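Local coordinates for protein-glutamine gamma-glutamyltransferase (Pagrus major, PDB 1G0D), which probably uses calcium to cross-link proteins, joining peptide-bound glutamine to the amino group of a lysine or to other primary amines, at residues Arg14-Asn18 with Phe40-Leu44; Arg79-Phe84 with Leu97-Ala103. One frame throughout, in Å; residues are numbered along the deposited sequence.

In the fold
Contact 1 and contact 2 both belong to the N-terminal beta domain and meet in its four-stranded antiparallel sheet, where strands 40-46 and 92-98 are neighbours. Contact 1 sets helix 15-21 against the backbone of strand 40-46; contact 2 pairs strand 92-98 with the outermost strand 83-88 and carries the chain on into the turn at Pro100. Their centres are about 17 Å apart, yet they touch: Phe40 O lies 2.7 Å from Leu97 N, probably a hydrogen bond of the sheet, and Phe40 CE1 packs on Trp82 CZ3 at 3.8 Å. Both lie away from the catalytic residues Cys272, His332 and Asp355.

Contact 1: residues Arg14-Asn18 with Phe40-Leu44; sequences RSHEN and FSITL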
ATOM      1  N   ARG A  14      11.051 -20.000  26.304  1.00 18.54           N
ATOM      2  CA  ARG A  14      11.189 -20.914  25.191  1.00 19.23           C
ATOM      3  C   ARG A  14      10.733 -20.219  23.902  1.00 21.08           C
ATOM      4  O   ARG A  14       9.822 -20.686  23.226  1.00 25.13           O
ATOM      5  CB  ARG A  14      10.375 -22.181  25.473  1.00 21.76           C
ATOM      6  CG  ARG A  14      10.456 -22.683  26.956  1.00 22.66           C
ATOM      7  CD  ARG A  14       9.908 -24.108  27.212  1.00 15.99           C
ATOM      8  NE  ARG A  14       9.131 -24.648  26.094  1.00 19.68           N
ATOM      9  CZ  ARG A  14       9.599 -25.537  25.225  1.00 18.65           C
ATOM     10  NH1 ARG A  14      10.841 -26.008  25.320  1.00 26.39           N
ATOM     11  NH2 ARG A  14       8.837 -25.936  24.235  1.00 21.73           N
ATOM     12  N   SER A  15      11.391 -19.116  23.555  1.00 15.87           N
ATOM     13  CA  SER A  15      11.033 -18.361  22.370  1.00 16.65           C
ATOM     14  C   SER A  15      11.399 -18.983  21.050  1.00 17.31           C
ATOM     15  O   SER A  15      10.724 -18.755  20.063  1.00 19.88           O
ATOM     16  CB  SER A  15      11.646 -16.989  22.414  1.00 15.64           C
ATOM     17  OG  SER A  15      12.949 -17.076  22.908  1.00 25.91           O
ATOM     18  N   HIS A  16      12.484 -19.732  20.998  1.00 16.71           N
ATOM     19  CA  HIS A  16      12.863 -20.368  19.742  1.00 17.91           C
ATOM     20  C   HIS A  16      11.750 -21.330  19.310  1.00 21.51           C
ATOM     21  O   HIS A  16      11.458 -21.502  18.122  1.00 22.32           O
ATOM     22  CB  HIS A  16      14.145 -21.156  19.949  1.00 19.23           C
ATOM     23  CG  HIS A  16      15.379 -20.354  19.734  1.00 17.27           C
ATOM     24  ND1 HIS A  16      15.940 -19.572  20.721  1.00 17.03           N
ATOM     25  CD2 HIS A  16      16.146 -20.183  18.636  1.00 19.10           C
ATOM     26  CE1 HIS A  16      16.997 -18.949  20.240  1.00 17.75           C
ATOM     27  NE2 HIS A  16      17.147 -19.304  18.975  1.00 23.65           N
ATOM     28  N   GLU A  17      11.140 -21.956  20.310  1.00 23.25           N
ATOM     29  CA  GLU A  17      10.089 -22.927  20.111  1.00 21.36           C
ATOM     30  C   GLU A  17       8.712 -22.303  19.951  1.00 19.61           C
ATOM     31  O   GLU A  17       8.010 -22.578  18.978  1.00 22.32           O
ATOM     32  CB  GLU A  17      10.107 -23.907  21.288  1.00 23.86           C
ATOM     33  CG  GLU A  17      11.445 -24.647  21.434  1.00 35.26           C
ATOM     34  CD  GLU A  17      12.380 -24.083  22.527  1.00 39.72           C
ATOM     35  OE1 GLU A  17      12.363 -22.854  22.776  1.00 40.79           O
ATOM     36  OE2 GLU A  17      13.139 -24.885  23.135  1.00 44.73           O
ATOM     37  N   ASN A  18       8.316 -21.472  20.907  1.00 18.21           N
ATOM     38  CA  ASN A  18       7.005 -20.833  20.855  1.00 13.28           C
ATOM     39  C   ASN A  18       6.914 -20.004  19.594  1.00 13.27           C
ATOM     40  O   ASN A  18       5.910 -20.055  18.879  1.00 16.74           O
ATOM     41  CB  ASN A  18       6.800 -19.949  22.084  1.00 12.70           C
ATOM     42  CG  ASN A  18       6.487 -20.768  23.352  1.00 14.09           C
ATOM     43  OD1 ASN A  18       5.705 -21.700  23.310  1.00 17.21           O
ATOM     44  ND2 ASN A  18       7.086 -20.407  24.465  1.00 10.68           N
ATOM     45  N   PHE A  40       0.928 -21.030  24.590  1.00 11.19           N
ATOM     46  CA  PHE A  40       2.379 -20.995  24.558  1.00 13.01           C
ATOM     47  C   PHE A  40       2.936 -21.584  25.870  1.00 15.28           C
ATOM     48  O   PHE A  40       2.295 -21.479  26.905  1.00 19.53           O
ATOM     49  CB  PHE A  40       2.917 -19.570  24.225  1.00 12.52           C
ATOM     50  CG  PHE A  40       2.445 -18.440  25.138  1.00 11.76           C
ATOM     51  CD1 PHE A  40       1.211 -17.830  24.952  1.00 17.04           C
ATOM     52  CD2 PHE A  40       3.282 -17.937  26.145  1.00 14.15           C
ATOM     53  CE1 PHE A  40       0.811 -16.738  25.763  1.00 10.07           C
ATOM     54  CE2 PHE A  40       2.896 -16.863  26.944  1.00  8.21           C
ATOM     55  CZ  PHE A  40       1.654 -16.269  26.747  1.00 11.44           C
ATOM     56  N   SER A  41       4.092 -22.259  25.824  1.00 15.64           N
ATOM     57  CA  SER A  41       4.655 -22.877  27.035  1.00 16.40           C
ATOM     58  C   SER A  41       6.013 -22.349  27.447  1.00 16.63           C
ATOM     59  O   SER A  41       6.941 -22.313  26.652  1.00 20.72           O
ATOM     60  CB  SER A  41       4.783 -24.376  26.858  1.00 15.18           C
ATOM     61  OG  SER A  41       3.581 -24.912  26.391  1.00 19.07           O
ATOM     62  N   ILE A  42       6.123 -21.983  28.712  1.00 13.98           N
ATOM     63  CA  ILE A  42       7.351 -21.439  29.255  1.00 18.02           C
ATOM     64  C   ILE A  42       7.669 -22.287  30.469  1.00 18.52           C
ATOM     65  O   ILE A  42       6.813 -23.037  30.916  1.00 22.24           O
ATOM     66  CB  ILE A  42       7.140 -19.934  29.651  1.00 18.87           C
ATOM     67  CG1 ILE A  42       6.134 -19.813  30.803  1.00 18.09           C
ATOM     68  CG2 ILE A  42       6.581 -19.129  28.415  1.00 19.15           C
ATOM     69  CD1 ILE A  42       6.222 -18.497  31.592  1.00 18.92           C
ATOM     70  N   THR A  43       8.877 -22.192  31.005  1.00 19.22           N
ATOM     71  CA  THR A  43       9.223 -22.988  32.182  1.00 22.40           C
ATOM     72  C   THR A  43       9.779 -22.170  33.336  1.00 22.29           C
ATOM     73  O   THR A  43      10.383 -21.136  33.132  1.00 21.53           O
ATOM     74  CB  THR A  43      10.283 -24.023  31.867  1.00 23.68           C
ATOM     75  OG1 THR A  43      11.267 -23.446  30.991  1.00 28.07           O
ATOM     76  CG2 THR A  43       9.654 -25.233  31.236  1.00 26.12           C
ATOM     77  N   LEU A  44       9.563 -22.657  34.544  1.00 24.15           N
ATOM     78  CA  LEU A  44      10.064 -22.036  35.752  1.00 25.01           C
ATOM     79  C   LEU A  44      11.145 -22.987  36.214  1.00 29.25           C
ATOM     80  O   LEU A  44      10.805 -24.091  36.661  1.00 27.98           O
ATOM     81  CB  LEU A  44       9.033 -22.079  36.860  1.00 25.56           C
ATOM     82  CG  LEU A  44       7.953 -21.077  37.139  1.00 24.93           C
ATOM     83  CD1 LEU A  44       7.737 -21.005  38.626  1.00 24.55           C
ATOM     84  CD2 LEU A  44       8.344 -19.761  36.580  1.00 33.62           C
TER
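The carboxamide of Asn18 meets the backbone of Ser41 with both its polar atoms, and the guanidinium of Arg14 brings its edge to the same residue. Ser41 N donates to Asn18 OD1 over 3.0 Å, arriving 28° out of the amide's carbonyl plane. Asn18 ND2 returns a bond of 2.9 Å to Ser41 O; the acceptor lies close to the amide plane, but the donor stands above the carbonyl plane of Ser41, not on a lone pair. Asparagine suits the place because one short, flat group offers an acceptor and a donor together, as a neighbouring strand would. Cutting this residue back to an alanine is likely to leave Ser41 N without its acceptor, and Ser41 O with only the weak Arg14 NE bond among the atoms of these two segments.

Helix 15-21 begins immediately after Arg14, its N-cap residue, and lies beside strand 40-46 of the N-terminal beta domain, a strand flanked in the sheet by strand 8-12, with Thr43 bonded to Asn12. Asn18 N closes the first turn on Arg14 O, while ND2 adds a weak bond to Gly13 O.

From Arg14 the aliphatic chain passes over Ser41 O, with CG 4.1 Å from Ile42 CA, and crosses Thr43 at about a right angle. A bend at chi3 (-13°) turns NE back to Ser41 O, a weak bond of 3.2 Å in the guanidinium plane. Arg14 NH1 also faces Glu17 OE2 at 3.4 Å, an attraction of charges alone. Beyond the amide, Phe40 CB touches Asn18 OD1 at 3.6 Å, and its ring leads away to meet Phe130.

Contact 2: residues Arg79-Phe84 with Leu97-Ala103; sequences RDKWWF and LHSPANA
Trp82 lays one face of its indole over Ser99 and Pro100. Its CB lies near His98 O. A chi1 of -92°, turned away from the staggered value, keeps CG roughly opposite the carbonyl carbon and brings the indole over the opposing chain. CG and CD1 meet Pro100 CD, 3.5 Å from the five-membered centroid; NE1 lies near the same CD and, more loosely, Ala103 CB. CE3 is 3.5 Å from His98 O. CZ2, CZ3 and CH2 gather about Ser99 CB, 7° off the ring normal, and CZ3 also reaches Leu97 CD1 at 3.9 Å. Tryptophan suits this buried place, being broad enough to span these residues; Phe130, Met132 and Leu60 also pack against it.

Trp83 and His98 point to the face opposite Phe84 and Leu97. Being flat, their rings can lie face to face across the paired strands, an offset stack with centroids 3.9 Å apart and planes at 8°; His98 CB covers the five-membered ring. Pro100's apolar ring also rests CB on the Asp80 backbone. A type I turn runs from Pro100 to Ala103, closed by Ala103 N to Pro100 O. Trp83 N donates to His98 O (3.0 Å) and His98 N to Trp83 O (2.7 Å); these two backbone bonds mark an antiparallel hydrogen-bonded pair, followed by non-hydrogen-bonded Phe84-Leu97: the open end of beta hairpin 83-88/92-98, at the edge of the transglutaminase N-terminal beta-sandwich.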
ATOM      1  N   ARG A  79     -13.804 -18.668  27.620  1.00 80.54           N
ATOM      2  CA  ARG A  79     -13.291 -18.901  26.274  1.00 76.63           C
ATOM      3  C   ARG A  79     -12.557 -17.628  25.887  1.00 70.67           C
ATOM      4  O   ARG A  79     -11.546 -17.609  25.161  1.00 67.60           O
ATOM      5  CB  ARG A  79     -14.428 -19.218  25.325  1.00 81.51           C
ATOM      6  CG  ARG A  79     -14.547 -20.710  24.994  1.00 87.82           C
ATOM      7  CD  ARG A  79     -15.463 -20.958  23.806  1.00 93.12           C
ATOM      8  NE  ARG A  79     -14.845 -20.542  22.548  1.00 95.78           N
ATOM      9  CZ  ARG A  79     -15.062 -19.365  21.959  1.00 95.59           C
ATOM     10  NH1 ARG A  79     -15.883 -18.475  22.514  1.00 93.18           N
ATOM     11  NH2 ARG A  79     -14.460 -19.088  20.807  1.00 96.45           N
ATOM     12  N   ASP A  80     -13.089 -16.536  26.390  1.00 65.26           N
ATOM     13  CA  ASP A  80     -12.486 -15.257  26.156  1.00 60.75           C
ATOM     14  C   ASP A  80     -11.683 -14.901  27.420  1.00 52.63           C
ATOM     15  O   ASP A  80     -11.268 -13.757  27.627  1.00 52.74           O
ATOM     16  CB  ASP A  80     -13.560 -14.224  25.799  1.00 68.69           C
ATOM     17  CG  ASP A  80     -14.252 -13.644  27.023  1.00 77.05           C
ATOM     18  OD1 ASP A  80     -14.713 -14.425  27.891  1.00 79.78           O
ATOM     19  OD2 ASP A  80     -14.336 -12.394  27.097  1.00 83.33           O
ATOM     20  N   LYS A  81     -11.445 -15.913  28.250  1.00 42.50           N
ATOM     21  CA  LYS A  81     -10.688 -15.732  29.474  1.00 35.08           C
ATOM     22  C   LYS A  81      -9.294 -16.304  29.341  1.00 30.18           C
ATOM     23  O   LYS A  81      -9.125 -17.381  28.788  1.00 31.36           O
ATOM     24  CB  LYS A  81     -11.374 -16.447  30.632  1.00 35.84           C
ATOM     25  CG  LYS A  81     -12.389 -15.618  31.420  1.00 42.65           C
ATOM     26  CD  LYS A  81     -11.945 -14.169  31.649  1.00 51.47           C
ATOM     27  CE  LYS A  81     -13.083 -13.126  31.438  1.00 55.04           C
ATOM     28  NZ  LYS A  81     -13.129 -12.508  30.064  1.00 56.03           N
ATOM     29  N   TRP A  82      -8.296 -15.592  29.851  1.00 26.67           N
ATOM     30  CA  TRP A  82      -6.908 -16.073  29.835  1.00 22.14           C
ATOM     31  C   TRP A  82      -6.819 -17.168  30.919  1.00 21.33           C
ATOM     32  O   TRP A  82      -7.475 -17.072  31.948  1.00 20.82           O
ATOM     33  CB  TRP A  82      -5.943 -14.951  30.241  1.00 19.78           C
ATOM     34  CG  TRP A  82      -5.353 -14.089  29.167  1.00 17.56           C
ATOM     35  CD1 TRP A  82      -5.874 -12.916  28.677  1.00 20.95           C
ATOM     36  CD2 TRP A  82      -4.068 -14.237  28.549  1.00 18.40           C
ATOM     37  NE1 TRP A  82      -4.991 -12.325  27.800  1.00 14.31           N
ATOM     38  CE2 TRP A  82      -3.875 -13.108  27.701  1.00 13.32           C
ATOM     39  CE3 TRP A  82      -3.055 -15.210  28.626  1.00 18.06           C
ATOM     40  CZ2 TRP A  82      -2.721 -12.928  26.945  1.00  8.43           C
ATOM     41  CZ3 TRP A  82      -1.903 -15.029  27.869  1.00 15.11           C
ATOM     42  CH2 TRP A  82      -1.748 -13.886  27.036  1.00 11.70           C
ATOM     43  N   TRP A  83      -6.021 -18.210  30.710  1.00 21.20           N
ATOM     44  CA  TRP A  83      -5.870 -19.239  31.747  1.00 23.69           C
ATOM     45  C   TRP A  83      -4.634 -20.072  31.478  1.00 26.60           C
ATOM     46  O   TRP A  83      -4.111 -20.075  30.361  1.00 30.00           O
ATOM     47  CB  TRP A  83      -7.100 -20.146  31.837  1.00 22.26           C
ATOM     48  CG  TRP A  83      -7.343 -20.984  30.633  1.00 19.28           C
ATOM     49  CD1 TRP A  83      -8.059 -20.638  29.513  1.00 15.48           C
ATOM     50  CD2 TRP A  83      -6.920 -22.335  30.438  1.00 17.81           C
ATOM     51  NE1 TRP A  83      -8.110 -21.699  28.638  1.00 14.04           N
ATOM     52  CE2 TRP A  83      -7.417 -22.759  29.179  1.00 15.20           C
ATOM     53  CE3 TRP A  83      -6.171 -23.240  31.205  1.00 16.11           C
ATOM     54  CZ2 TRP A  83      -7.193 -24.038  28.669  1.00 12.61           C
ATOM     55  CZ3 TRP A  83      -5.957 -24.518  30.697  1.00 19.60           C
ATOM     56  CH2 TRP A  83      -6.471 -24.904  29.433  1.00 15.92           C
ATOM     57  N   PHE A  84      -4.146 -20.764  32.504  1.00 25.91           N
ATOM     58  CA  PHE A  84      -2.948 -21.568  32.341  1.00 23.01           C
ATOM     59  C   PHE A  84      -3.037 -22.954  32.914  1.00 23.22           C
ATOM     60  O   PHE A  84      -3.853 -23.256  33.757  1.00 26.57           O
ATOM     61  CB  PHE A  84      -1.726 -20.837  32.940  1.00 22.15           C
ATOM     62  CG  PHE A  84      -1.629 -20.895  34.459  1.00 18.64           C
ATOM     63  CD1 PHE A  84      -0.715 -21.743  35.074  1.00 16.06           C
ATOM     64  CD2 PHE A  84      -2.412 -20.058  35.262  1.00 18.68           C
ATOM     65  CE1 PHE A  84      -0.582 -21.761  36.453  1.00 15.75           C
ATOM     66  CE2 PHE A  84      -2.287 -20.066  36.644  1.00 13.85           C
ATOM     67  CZ  PHE A  84      -1.365 -20.922  37.240  1.00 16.44           C
ATOM     68  N   LEU A  97       0.429 -21.172  28.883  1.00 17.27           N
ATOM     69  CA  LEU A  97      -0.508 -20.054  28.954  1.00 16.42           C
ATOM     70  C   LEU A  97      -1.451 -20.169  27.787  1.00 15.54           C
ATOM     71  O   LEU A  97      -1.025 -20.398  26.654  1.00 14.78           O
ATOM     72  CB  LEU A  97       0.206 -18.702  28.860  1.00 23.98           C
ATOM     73  CG  LEU A  97       0.967 -17.956  29.973  1.00 24.84           C
ATOM     74  CD1 LEU A  97      -0.010 -17.071  30.646  1.00 20.83           C
ATOM     75  CD2 LEU A  97       1.638 -18.886  30.962  1.00 22.71           C
ATOM     76  N   HIS A  98      -2.733 -20.012  28.077  1.00 14.58           N
ATOM     77  CA  HIS A  98      -3.794 -20.056  27.064  1.00 17.38           C
ATOM     78  C   HIS A  98      -4.428 -18.651  26.985  1.00 17.71           C
ATOM     79  O   HIS A  98      -4.916 -18.125  27.967  1.00 21.59           O
ATOM     80  CB  HIS A  98      -4.866 -21.081  27.456  1.00 17.52           C
ATOM     81  CG  HIS A  98      -4.452 -22.503  27.260  1.00 16.27           C
ATOM     82  ND1 HIS A  98      -4.633 -23.172  26.067  1.00 15.53           N
ATOM     83  CD2 HIS A  98      -3.856 -23.380  28.102  1.00 15.14           C
ATOM     84  CE1 HIS A  98      -4.164 -24.401  26.187  1.00 15.15           C
ATOM     85  NE2 HIS A  98      -3.687 -24.553  27.411  1.00 15.80           N
ATOM     86  N   SER A  99      -4.416 -18.040  25.819  1.00 17.73           N
ATOM     87  CA  SER A  99      -4.952 -16.702  25.705  1.00 15.88           C
ATOM     88  C   SER A  99      -6.213 -16.744  24.892  1.00 18.99           C
ATOM     89  O   SER A  99      -6.332 -17.584  24.015  1.00 18.96           O
ATOM     90  CB  SER A  99      -3.943 -15.793  24.987  1.00 15.38           C
ATOM     91  OG  SER A  99      -3.903 -16.043  23.581  1.00  7.02           O
ATOM     92  N   PRO A 100      -7.174 -15.840  25.170  1.00 19.34           N
ATOM     93  CA  PRO A 100      -8.410 -15.852  24.372  1.00 17.73           C
ATOM     94  C   PRO A 100      -8.102 -15.373  22.951  1.00 16.00           C
ATOM     95  O   PRO A 100      -7.065 -14.754  22.709  1.00 18.13           O
ATOM     96  CB  PRO A 100      -9.332 -14.879  25.104  1.00 13.60           C
ATOM     97  CG  PRO A 100      -8.399 -13.966  25.878  1.00 17.89           C
ATOM     98  CD  PRO A 100      -7.181 -14.792  26.208  1.00 21.10           C
ATOM     99  N   ALA A 101      -8.986 -15.685  22.018  1.00 17.48           N
ATOM    100  CA  ALA A 101      -8.813 -15.251  20.639  1.00 16.51           C
ATOM    101  C   ALA A 101      -9.197 -13.754  20.491  1.00 18.57           C
ATOM    102  O   ALA A 101      -9.074 -13.197  19.394  1.00 21.27           O
ATOM    103  CB  ALA A 101      -9.653 -16.124  19.694  1.00 15.13           C
ATOM    104  N   ASN A 102      -9.679 -13.119  21.569  1.00 13.60           N
ATOM    105  CA  ASN A 102      -9.999 -11.699  21.525  1.00 14.17           C
ATOM    106  C   ASN A 102      -8.979 -10.953  22.375  1.00 15.53           C
ATOM    107  O   ASN A 102      -9.192  -9.810  22.769  1.00 17.77           O
ATOM    108  CB  ASN A 102     -11.421 -11.399  22.022  1.00 15.28           C
ATOM    109  CG  ASN A 102     -11.670 -11.888  23.424  1.00 25.52           C
ATOM    110  OD1 ASN A 102     -10.832 -12.563  24.012  1.00 27.99           O
ATOM    111  ND2 ASN A 102     -12.838 -11.555  23.975  1.00 28.16           N
ATOM    112  N   ALA A 103      -7.848 -11.595  22.636  1.00 15.28           N
ATOM    113  CA  ALA A 103      -6.806 -10.974  23.431  1.00 15.76           C
ATOM    114  C   ALA A 103      -6.315  -9.618  22.850  1.00 20.33           C
ATOM    115  O   ALA A 103      -6.273  -9.416  21.627  1.00 21.08           O
ATOM    116  CB  ALA A 103      -5.669 -11.934  23.553  1.00 10.98           C
TER
HETATM  117  O   HOH W   1     -10.941 -17.797  22.656  1.00 49.25           O